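PDB 2F2L: peptidoglycan-recognition protein LC from Drosophila melanogaster, which activates the imd/Relish pathway of the insect humoral immune response, acting as a receptor for peptidoglycan of Gram-negative bacteria. Local coordinates for residues V3-Q6 / P12-K15; G25-L30 / G130-S135; L98-I103 / S117-L122; S135-F138 / S142-M145. All blocks are in the same frame, centred on the assembly; numbering follows the deposited sequence.

Contact 1 of 4, residues V3-Q6 / P12-K15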
loop_
_atom_site.group_PDB
_atom_site.type_symbol
_atom_site.label_atom_id
_atom_site.label_comp_id
_atom_site.label_asym_id
_atom_site.label_seq_id
_atom_site.Cartn_x
_atom_site.Cartn_y
_atom_site.Cartn_z
ATOM N N VAL A 3 2.466 13.174 1.518
ATOM C CA VAL A 3 2.979 11.878 1.076
ATOM C C VAL A 3 1.959 11.320 0.092
ATOM O O VAL A 3 0.821 11.015 0.459
ATOM C CB VAL A 3 3.249 10.937 2.244
ATOM C CG1 VAL A 3 3.798 9.597 1.755
ATOM C CG2 VAL A 3 4.243 11.596 3.211
ATOM N N GLU A 4 2.366 11.258 -1.169
ATOM C CA GLU A 4 1.482 10.895 -2.252
ATOM C C GLU A 4 1.200 9.402 -2.159
ATOM O O GLU A 4 1.943 8.646 -1.538
ATOM C CB GLU A 4 2.094 11.240 -3.621
ATOM C CG GLU A 4 2.516 12.692 -3.821
ATOM C CD GLU A 4 1.340 13.660 -3.762
ATOM O OE1 GLU A 4 0.178 13.252 -4.088
ATOM O OE2 GLU A 4 1.584 14.831 -3.379
ATOM N N ARG A 5 0.100 9.003 -2.778
ATOM C CA ARG A 5 -0.350 7.615 -2.792
ATOM C C ARG A 5 0.771 6.644 -3.175
ATOM O O ARG A 5 0.954 5.609 -2.534
ATOM C CB ARG A 5 -1.493 7.494 -3.780
ATOM C CG ARG A 5 -2.818 7.985 -3.226
ATOM C CD ARG A 5 -3.888 7.904 -4.266
ATOM N NE ARG A 5 -4.288 6.524 -4.502
ATOM C CZ ARG A 5 -5.261 5.883 -3.858
ATOM N NH1 ARG A 5 -5.954 6.487 -2.903
ATOM N NH2 ARG A 5 -5.529 4.619 -4.166
ATOM N N GLN A 6 1.504 6.983 -4.234
ATOM C CA GLN A 6 2.606 6.148 -4.709
ATOM C C GLN A 6 3.673 5.931 -3.620
ATOM O O GLN A 6 4.241 4.827 -3.507
ATOM C CB GLN A 6 3.224 6.705 -6.013
ATOM C CG GLN A 6 3.550 8.233 -6.012
ATOM C CD GLN A 6 2.420 9.144 -6.600
ATOM O OE1 GLN A 6 1.217 8.899 -6.401
ATOM N NE2 GLN A 6 2.834 10.217 -7.310
ATOM N N PRO A 12 -4.214 0.702 -6.536
ATOM C CA PRO A 12 -5.129 1.529 -7.299
ATOM C C PRO A 12 -6.583 1.175 -6.938
ATOM O O PRO A 12 -6.843 0.028 -6.571
ATOM C CB PRO A 12 -4.827 1.134 -8.751
ATOM C CG PRO A 12 -4.242 -0.192 -8.655
ATOM C CD PRO A 12 -3.451 -0.196 -7.409
ATOM N N PRO A 13 -7.502 2.157 -6.969
ATOM C CA PRO A 13 -8.912 1.894 -6.672
ATOM C C PRO A 13 -9.512 0.767 -7.497
ATOM O O PRO A 13 -9.133 0.545 -8.659
ATOM C CB PRO A 13 -9.600 3.215 -7.025
ATOM C CG PRO A 13 -8.568 4.224 -6.840
ATOM C CD PRO A 13 -7.271 3.578 -7.245
ATOM N N GLN A 14 -10.469 0.083 -6.885
ATOM C CA GLN A 14 -11.097 -1.088 -7.479
ATOM C C GLN A 14 -11.900 -0.733 -8.729
ATOM O O GLN A 14 -11.899 -1.481 -9.711
ATOM C CB GLN A 14 -12.009 -1.745 -6.443
ATOM C CG GLN A 14 -11.293 -2.216 -5.176
ATOM C CD GLN A 14 -10.821 -3.656 -5.262
ATOM O OE1 GLN A 14 -11.476 -4.553 -4.746
ATOM N NE2 GLN A 14 -9.686 -3.883 -5.916
ATOM N N LYS A 15 -12.612 0.393 -8.653
ATOM C CA LYS A 15 -13.462 0.913 -9.729
ATOM C C LYS A 15 -13.404 2.444 -9.719
ATOM O O LYS A 15 -12.769 3.038 -8.853
ATOM C CB LYS A 15 -14.927 0.491 -9.513
ATOM C CG LYS A 15 -15.191 -1.019 -9.515
ATOM C CD LYS A 15 -15.117 -1.581 -10.933
ATOM C CE LYS A 15 -15.481 -3.050 -10.988
ATOM N NZ LYS A 15 -15.324 -3.627 -12.353
#

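Contact 2 of 4, residues G25-L30 / G130-S135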
loop_
_atom_site.group_PDB
_atom_site.type_symbol
_atom_site.label_atom_id
_atom_site.label_comp_id
_atom_site.label_asym_id
_atom_site.label_seq_id
_atom_site.Cartn_x
_atom_site.Cartn_y
_atom_site.Cartn_z
ATOM N N GLY A 25 -18.715 22.471 2.120
ATOM C CA GLY A 25 -18.945 23.333 3.281
ATOM C C GLY A 25 -18.657 22.630 4.595
ATOM O O GLY A 25 -18.780 23.221 5.672
ATOM N N LEU A 26 -18.248 21.369 4.504
ATOM C CA LEU A 26 -18.092 20.525 5.686
ATOM C C LEU A 26 -16.827 19.661 5.622
ATOM O O LEU A 26 -16.578 18.974 4.626
ATOM C CB LEU A 26 -19.316 19.631 5.821
ATOM C CG LEU A 26 -19.376 18.696 7.029
ATOM C CD1 LEU A 26 -19.432 19.485 8.312
ATOM C CD2 LEU A 26 -20.590 17.788 6.907
ATOM N N VAL A 27 -16.044 19.694 6.691
ATOM C CA VAL A 27 -14.866 18.842 6.841
ATOM C C VAL A 27 -15.048 18.036 8.120
ATOM O O VAL A 27 -15.392 18.605 9.168
ATOM C CB VAL A 27 -13.559 19.678 6.897
ATOM C CG1 VAL A 27 -12.329 18.774 7.043
ATOM C CG2 VAL A 27 -13.444 20.526 5.660
ATOM N N ILE A 28 -14.841 16.719 8.043
ATOM C CA ILE A 28 -15.136 15.805 9.157
ATOM C C ILE A 28 -13.875 15.120 9.672
ATOM O O ILE A 28 -13.085 14.543 8.886
ATOM C CB ILE A 28 -16.156 14.725 8.732
ATOM C CG1 ILE A 28 -17.490 15.379 8.350
ATOM C CG2 ILE A 28 -16.409 13.730 9.856
ATOM C CD1 ILE A 28 -18.388 14.484 7.523
ATOM N N ALA A 29 -13.681 15.180 10.989
ATOM C CA ALA A 29 -12.534 14.536 11.620
ATOM C C ALA A 29 -12.920 13.151 12.140
ATOM O O ALA A 29 -14.029 12.952 12.629
ATOM C CB ALA A 29 -11.969 15.400 12.729
ATOM N N LEU A 30 -12.018 12.194 11.972
ATOM C CA LEU A 30 -12.243 10.826 12.410
ATOM C C LEU A 30 -10.930 10.209 12.916
ATOM O O LEU A 30 -9.853 10.576 12.457
ATOM C CB LEU A 30 -12.782 9.940 11.274
ATOM C CG LEU A 30 -13.964 10.384 10.413
ATOM C CD1 LEU A 30 -13.492 11.031 9.126
ATOM C CD2 LEU A 30 -14.848 9.198 10.091
ATOM N N GLY A 130 -9.916 26.192 -3.690
ATOM C CA GLY A 130 -11.337 26.112 -4.079
ATOM C C GLY A 130 -12.039 24.793 -3.713
ATOM O O GLY A 130 -13.132 24.504 -4.209
ATOM N N LYS A 131 -11.432 24.012 -2.827
ATOM C CA LYS A 131 -11.979 22.710 -2.410
ATOM C C LYS A 131 -12.878 22.834 -1.182
ATOM O O LYS A 131 -13.821 22.045 -0.994
ATOM C CB LYS A 131 -10.841 21.725 -2.086
ATOM C CG LYS A 131 -9.719 21.671 -3.125
ATOM C CD LYS A 131 -10.220 21.333 -4.533
ATOM C CE LYS A 131 -9.047 21.064 -5.507
ATOM N NZ LYS A 131 -9.526 20.840 -6.896
ATOM N N ILE A 132 -12.554 23.804 -0.324
ATOM C CA ILE A 132 -13.296 24.027 0.928
ATOM C C ILE A 132 -13.872 25.438 0.893
ATOM O O ILE A 132 -13.152 26.377 0.565
ATOM C CB ILE A 132 -12.370 23.841 2.150
ATOM C CG1 ILE A 132 -11.814 22.416 2.166
ATOM C CG2 ILE A 132 -13.119 24.126 3.442
ATOM C CD1 ILE A 132 -10.804 22.159 3.267
ATOM N N ALA A 133 -15.160 25.597 1.208
ATOM C CA ALA A 133 -15.785 26.929 1.202
ATOM C C ALA A 133 -15.164 27.776 2.329
ATOM O O ALA A 133 -14.906 27.235 3.408
ATOM C CB ALA A 133 -17.290 26.819 1.388
ATOM N N PRO A 134 -14.889 29.081 2.078
ATOM C CA PRO A 134 -14.346 29.924 3.156
ATOM C C PRO A 134 -15.125 29.828 4.476
ATOM O O PRO A 134 -14.533 29.930 5.536
ATOM C CB PRO A 134 -14.416 31.351 2.583
ATOM C CG PRO A 134 -14.449 31.193 1.111
ATOM C CD PRO A 134 -15.016 29.819 0.806
ATOM N N SER A 135 -16.431 29.606 4.416
ATOM C CA SER A 135 -17.244 29.535 5.626
ATOM C C SER A 135 -17.506 28.105 6.063
ATOM O O SER A 135 -18.577 27.801 6.561
ATOM C CB SER A 135 -18.586 30.226 5.375
ATOM O OG SER A 135 -19.331 29.460 4.445
#

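Contact 3 of 4, residues L98-I103 / S117-L122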
loop_
_atom_site.group_PDB
_atom_site.type_symbol
_atom_site.label_atom_id
_atom_site.label_comp_id
_atom_site.label_asym_id
_atom_site.label_seq_id
_atom_site.Cartn_x
_atom_site.Cartn_y
_atom_site.Cartn_z
ATOM N N LEU A 98 -15.374 16.573 3.093
ATOM C CA LEU A 98 -14.067 15.960 3.009
ATOM C C LEU A 98 -13.785 15.386 4.381
ATOM O O LEU A 98 -14.255 15.923 5.401
ATOM C CB LEU A 98 -13.000 16.998 2.677
ATOM C CG LEU A 98 -12.956 17.537 1.250
ATOM C CD1 LEU A 98 -12.104 18.788 1.233
ATOM C CD2 LEU A 98 -12.420 16.496 0.232
ATOM N N SER A 99 -13.032 14.290 4.406
ATOM C CA SER A 99 -12.648 13.636 5.649
ATOM C C SER A 99 -11.140 13.714 5.898
ATOM O O SER A 99 -10.334 13.502 4.982
ATOM C CB SER A 99 -13.090 12.178 5.665
ATOM O OG SER A 99 -12.590 11.441 4.561
ATOM N N PHE A 100 -10.783 14.066 7.136
ATOM C CA PHE A 100 -9.409 14.019 7.626
ATOM C C PHE A 100 -9.399 12.935 8.687
ATOM O O PHE A 100 -10.037 13.084 9.723
ATOM C CB PHE A 100 -8.947 15.324 8.306
ATOM C CG PHE A 100 -8.867 16.533 7.406
ATOM C CD1 PHE A 100 -9.084 16.467 6.041
ATOM C CD2 PHE A 100 -8.554 17.768 7.962
ATOM C CE1 PHE A 100 -8.986 17.607 5.248
ATOM C CE2 PHE A 100 -8.471 18.900 7.177
ATOM C CZ PHE A 100 -8.685 18.825 5.828
ATOM N N ALA A 101 -8.677 11.849 8.429
ATOM C CA ALA A 101 -8.542 10.775 9.408
ATOM C C ALA A 101 -7.223 10.956 10.164
ATOM O O ALA A 101 -6.180 11.216 9.562
ATOM C CB ALA A 101 -8.568 9.439 8.734
ATOM N N TYR A 102 -7.280 10.803 11.482
ATOM C CA TYR A 102 -6.111 10.975 12.333
ATOM C C TYR A 102 -5.588 9.584 12.652
ATOM O O TYR A 102 -6.317 8.743 13.153
ATOM C CB TYR A 102 -6.485 11.838 13.569
ATOM C CG TYR A 102 -6.710 13.264 13.110
ATOM C CD1 TYR A 102 -5.687 14.195 13.168
ATOM C CD2 TYR A 102 -7.898 13.635 12.478
ATOM C CE1 TYR A 102 -5.860 15.491 12.694
ATOM C CE2 TYR A 102 -8.082 14.921 11.983
ATOM C CZ TYR A 102 -7.060 15.847 12.095
ATOM O OH TYR A 102 -7.231 17.123 11.588
ATOM N N ILE A 103 -4.330 9.330 12.302
ATOM C CA ILE A 103 -3.764 7.990 12.461
ATOM C C ILE A 103 -3.483 7.710 13.933
ATOM O O ILE A 103 -2.606 8.318 14.534
ATOM C CB ILE A 103 -2.499 7.781 11.638
ATOM C CG1 ILE A 103 -2.799 8.042 10.160
ATOM C CG2 ILE A 103 -1.950 6.356 11.851
ATOM C CD1 ILE A 103 -1.583 8.159 9.300
ATOM N N SER A 117 -1.158 21.185 14.201
ATOM C CA SER A 117 -0.681 22.311 13.390
ATOM C C SER A 117 -0.831 22.065 11.881
ATOM O O SER A 117 -1.188 22.988 11.145
ATOM C CB SER A 117 0.760 22.669 13.733
ATOM O OG SER A 117 1.576 21.520 13.706
ATOM N N VAL A 118 -0.573 20.843 11.409
ATOM C CA VAL A 118 -0.678 20.586 9.963
ATOM C C VAL A 118 -2.140 20.585 9.485
ATOM O O VAL A 118 -2.416 20.879 8.314
ATOM C CB VAL A 118 0.054 19.289 9.510
ATOM C CG1 VAL A 118 -0.738 18.051 9.864
ATOM C CG2 VAL A 118 0.325 19.342 8.005
ATOM N N THR A 119 -3.062 20.260 10.387
ATOM C CA THR A 119 -4.487 20.401 10.123
ATOM C C THR A 119 -4.861 21.821 9.751
ATOM O O THR A 119 -5.676 22.021 8.861
ATOM C CB THR A 119 -5.319 19.979 11.340
ATOM O OG1 THR A 119 -5.047 18.608 11.662
ATOM C CG2 THR A 119 -6.794 20.155 11.082
ATOM N N ARG A 120 -4.285 22.810 10.445
ATOM C CA ARG A 120 -4.501 24.218 10.105
ATOM C C ARG A 120 -4.015 24.530 8.682
ATOM O O ARG A 120 -4.731 25.161 7.896
ATOM C CB ARG A 120 -3.767 25.133 11.090
ATOM C CG ARG A 120 -4.251 25.064 12.534
ATOM C CD ARG A 120 -3.446 26.026 13.399
ATOM N NE ARG A 120 -4.076 26.274 14.694
ATOM C CZ ARG A 120 -3.658 25.793 15.870
ATOM N NH1 ARG A 120 -2.582 25.002 15.966
ATOM N NH2 ARG A 120 -4.326 26.122 16.979
ATOM N N LEU A 121 -2.794 24.103 8.364
ATOM C CA LEU A 121 -2.236 24.318 7.024
ATOM C C LEU A 121 -3.067 23.576 5.969
ATOM O O LEU A 121 -3.292 24.107 4.884
ATOM C CB LEU A 121 -0.764 23.879 6.919
ATOM C CG LEU A 121 0.398 24.693 7.539
ATOM C CD1 LEU A 121 0.131 26.210 7.608
ATOM C CD2 LEU A 121 0.766 24.182 8.906
ATOM N N LEU A 122 -3.528 22.367 6.300
ATOM C CA LEU A 122 -4.309 21.548 5.356
ATOM C C LEU A 122 -5.658 22.199 5.029
ATOM O O LEU A 122 -6.036 22.278 3.861
ATOM C CB LEU A 122 -4.519 20.106 5.874
ATOM C CG LEU A 122 -5.185 19.148 4.875
ATOM C CD1 LEU A 122 -4.358 19.027 3.586
ATOM C CD2 LEU A 122 -5.404 17.774 5.492
#

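Contact 4 of 4, residues S135-F138 / S142-M145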
loop_
_atom_site.group_PDB
_atom_site.type_symbol
_atom_site.label_atom_id
_atom_site.label_comp_id
_atom_site.label_asym_id
_atom_site.label_seq_id
_atom_site.Cartn_x
_atom_site.Cartn_y
_atom_site.Cartn_z
ATOM N N SER A 135 -16.431 29.606 4.416
ATOM C CA SER A 135 -17.244 29.535 5.626
ATOM C C SER A 135 -17.506 28.105 6.063
ATOM O O SER A 135 -18.577 27.801 6.561
ATOM C CB SER A 135 -18.586 30.226 5.375
ATOM O OG SER A 135 -19.331 29.460 4.445
ATOM N N TYR A 136 -16.528 27.222 5.880
ATOM C CA TYR A 136 -16.714 25.802 6.204
ATOM C C TYR A 136 -16.932 25.564 7.693
ATOM O O TYR A 136 -16.458 26.322 8.545
ATOM C CB TYR A 136 -15.508 24.964 5.771
ATOM C CG TYR A 136 -14.234 25.251 6.545
ATOM C CD1 TYR A 136 -13.863 24.469 7.632
ATOM C CD2 TYR A 136 -13.392 26.307 6.183
ATOM C CE1 TYR A 136 -12.704 24.738 8.348
ATOM C CE2 TYR A 136 -12.231 26.578 6.890
ATOM C CZ TYR A 136 -11.889 25.793 7.975
ATOM O OH TYR A 136 -10.718 26.057 8.669
ATOM N N ARG A 137 -17.623 24.470 7.978
ATOM C CA ARG A 137 -17.686 23.898 9.301
ATOM C C ARG A 137 -16.727 22.689 9.391
ATOM O O ARG A 137 -16.686 21.837 8.490
ATOM C CB ARG A 137 -19.133 23.490 9.566
ATOM C CG ARG A 137 -19.338 22.570 10.723
ATOM C CD ARG A 137 -20.820 22.188 10.829
ATOM N NE ARG A 137 -21.051 21.278 11.948
ATOM C CZ ARG A 137 -22.133 20.530 12.117
ATOM N NH1 ARG A 137 -23.109 20.530 11.213
ATOM N NH2 ARG A 137 -22.212 19.754 13.196
ATOM N N PHE A 138 -15.945 22.638 10.469
ATOM C CA PHE A 138 -15.077 21.495 10.793
ATOM C C PHE A 138 -15.729 20.826 12.005
ATOM O O PHE A 138 -16.027 21.492 13.007
ATOM C CB PHE A 138 -13.664 22.009 11.092
ATOM C CG PHE A 138 -12.604 20.935 11.309
ATOM C CD1 PHE A 138 -12.675 19.684 10.701
ATOM C CD2 PHE A 138 -11.494 21.221 12.093
ATOM C CE1 PHE A 138 -11.686 18.725 10.911
ATOM C CE2 PHE A 138 -10.494 20.262 12.310
ATOM C CZ PHE A 138 -10.587 19.014 11.704
ATOM N N SER A 142 -18.286 11.908 15.283
ATOM C CA SER A 142 -19.108 11.410 16.374
ATOM C C SER A 142 -20.278 12.333 16.723
ATOM O O SER A 142 -21.299 11.871 17.216
ATOM C CB SER A 142 -18.264 11.185 17.630
ATOM O OG SER A 142 -17.678 12.390 18.060
ATOM N N LYS A 143 -20.114 13.630 16.495
ATOM C CA LYS A 143 -21.203 14.590 16.693
ATOM C C LYS A 143 -22.297 14.328 15.657
ATOM O O LYS A 143 -23.479 14.381 15.967
ATOM C CB LYS A 143 -20.676 16.030 16.595
ATOM C CG LYS A 143 -21.763 17.108 16.500
ATOM C CD LYS A 143 -21.297 18.474 17.033
ATOM C CE LYS A 143 -22.393 19.539 16.870
ATOM N NZ LYS A 143 -22.433 20.550 17.988
ATOM N N LEU A 144 -21.888 14.012 14.432
ATOM C CA LEU A 144 -22.821 13.758 13.336
ATOM C C LEU A 144 -23.594 12.452 13.525
ATOM O O LEU A 144 -24.780 12.367 13.199
ATOM C CB LEU A 144 -22.061 13.731 11.996
ATOM C CG LEU A 144 -21.427 15.047 11.549
ATOM C CD1 LEU A 144 -20.604 14.841 10.266
ATOM C CD2 LEU A 144 -22.485 16.123 11.338
ATOM N N MET A 145 -22.910 11.436 14.047
ATOM C CA MET A 145 -23.505 10.121 14.290
ATOM C C MET A 145 -23.062 9.656 15.668
ATOM O O MET A 145 -22.100 8.896 15.791
ATOM C CB MET A 145 -23.066 9.123 13.205
ATOM C CG MET A 145 -23.598 9.465 11.822
ATOM S SD MET A 145 -23.124 8.304 10.506
ATOM C CE MET A 145 -23.844 9.105 9.104
#

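Contact 1 of 4, residues V3-Q6 / P12-K15
Arg5 meets Pro13 through a single nitrogen, and only about 71 Å² of surface is buried between 3-6 and 12-15. The close part is small: NH2 of Arg5 lies 3.7 Å from CD of Pro13, and CG of the same proline is 4.1 Å from that nitrogen. The ring corner approaches the guanidinium obliquely. CA of Pro12 sits at the edge of the group, near its plane, 4.4 Å from NH2 of Arg5. The Arg5 chain gets there by a bend about the CG-CD bond (chi3 73°), which turns the guanidinium toward the proline pair. No hydrogen bond links the segments. What holds the arginine is elsewhere: NH1 of Arg5 makes a salt bridge with Asp62 and a hydrogen bond to the carbonyl of Gly78, and Pro13 also touches Asp62, so arginine and proline gather at one carboxylate residue.

The remainder is loose. The CA atoms of Arg5 and Pro12 are the nearest pair of the two backbones, yet stay 9.0 Å apart, and Pro13 is largely exposed. The CA-CB bond of Pro12 points away from 3-6, and the residue packs on Thr104 of the neighbouring LCx chain; the side chain of Pro12 is about 8 Å from the bound peptidoglycan fragment. The loop between the segments carries Leu9 and Gln11, which contact that ligand. The arrangement thus belongs to the N-terminal segment of a peptidoglycan-recognition domain, here bordering the ligand and the LCa-LCx interface.

Contact 2 of 4, residues G25-L30 / G130-S135
Val27 and Ile132 supply the apolar core of this contact, with one methyl from each: CG2 of Val27 lies 3.9 Å from CD1 of Ile132. The two side chains cross at about a right angle, so they meet at their ends and do not run alongside each other. Ile132 holds CG1 beside its backbone N (chi1 -60°) and then extends fully to CD1 (chi2 175°), which carries the terminal methyl to the valine although the CA-CB bond does not aim there. Both residues are buried, and strand 98-102 backs them: Phe100 packs on Val27 and Leu98 on Ile132.

A loose van der Waals approach of the Gly25 backbone to the Ala133 methyl comes second. CA of Gly25 is 4.3 Å from CB of Ala133 and 5.2 Å from its CA, at a much more exposed place.

Hydrogen bonding plays no part between the segments. The polar backbone of 25-30 is used within the sheet, where Val27 pairs with Arg137 and Thr139, and Ile28 with Leu98. The chain turns a corner at 25 and again at 134-135, consistent with the segments meeting without backbone pairing. Segment 130-135 begins at Gly130, whose Schellman motif ends helix 113-128. It connects that helix to strand 136-140, completing the beta-alpha-beta crossover that starts from the parallel strand 98-102 in the mixed sheet of the amidase-type PGRP fold.

Contact 3 of 4, residues L98-I103 / S117-L122
Phe100 and Tyr102 of strand 98-102 pack against Thr119 and Leu122 of helix 113-128, the helix-on-sheet layer of the amidase-type PGRP fold. The segment axes are 11.5 Å apart at closest approach and run nearly antiparallel, at 164°, as expected where a helix turns back over the strand it follows.

The apolar part is a CH-pi contact. CD2 of Leu122 stands over one face of the Phe100 ring, 3.5 Å from the centroid and 15° off the normal, displaced toward the rim near CZ. The leucine also brings CG to 3.6 Å from CZ of Phe100. Its CG lies anti to the backbone N (chi1 -173°), which lets the branch reach down onto the ring. CG2 of Thr119 takes a different side, at the ring edge, 4.3 Å from CD2 of Phe100.

The polar part is one hydrogen bond within this buried layer. The Tyr102 and Thr119 side chains cross at about a right angle, Thr119 OG1 lying in the plane of the tyrosine ring at its edge. Thr119 OG1 also bonds the carbonyl of Gln115 one turn earlier in the helix, and from OH of Tyr102 it accepts a short bond of 2.6 Å.

Contact 4 of 4, residues S135-F138 / S142-M145
The Arg137 guanidinium is the flat group that meets the helix end, and both of its partners approach obliquely. At NH2 of Arg137, CE of Lys143 lies 3.7 Å away and CD2 of Leu144 4.1 Å. The arginine is stretched out from CG to NE, with CG anti to the backbone N (chi1 165°), so its planar end reaches from strand 136-140 to the last turn of helix 141-144. Lys143 crosses it at a slant, whereas Leu144 slides past it in the opposite direction.

A second flat group, the Tyr136 ring, lies next to Arg137 in the strand; CB of Phe138 is in its plane at the edge, and His165 stacks with it.

Only 97 Å² is buried, at the protein surface. No hydrogen bond or salt bridge joins the segments, and the arginine touches methyl and methylene carbons. NH2 of Arg137 and NZ of Lys143 are like charges 4.9 Å apart. Lys143 NZ hydrogen-bonds to O of the C-terminal Ser167, a residue that Arg137 also touches. The repulsion of the two cations is probably eased by the chain terminus, which may carry a carboxylate charge, and by solvent.

In the fold
Along the chain contact 1 comes first, in the N-terminal loop; contact 3 then lies within the span bridged by contact 2, and contact 4 begins at Ser135, where contact 2 ends. Contacts 2, 3 and 4 all reach one mixed sheet: strand 24-31 lies between strands 98-102 and 136-140, and helix 113-128 links the latter two. Their centres are 9 Å (2 and 4), 11 Å (2 and 3) and 14 Å (3 and 4) apart, and they touch; Thr119 and Tyr102 of contact 3 both pack on Phe138. The centre of contact 1 lies 19 to 26 Å from theirs, across the chain's centre from contact 4, placing the ligand-side loop opposite the strand and helix near the C-terminus.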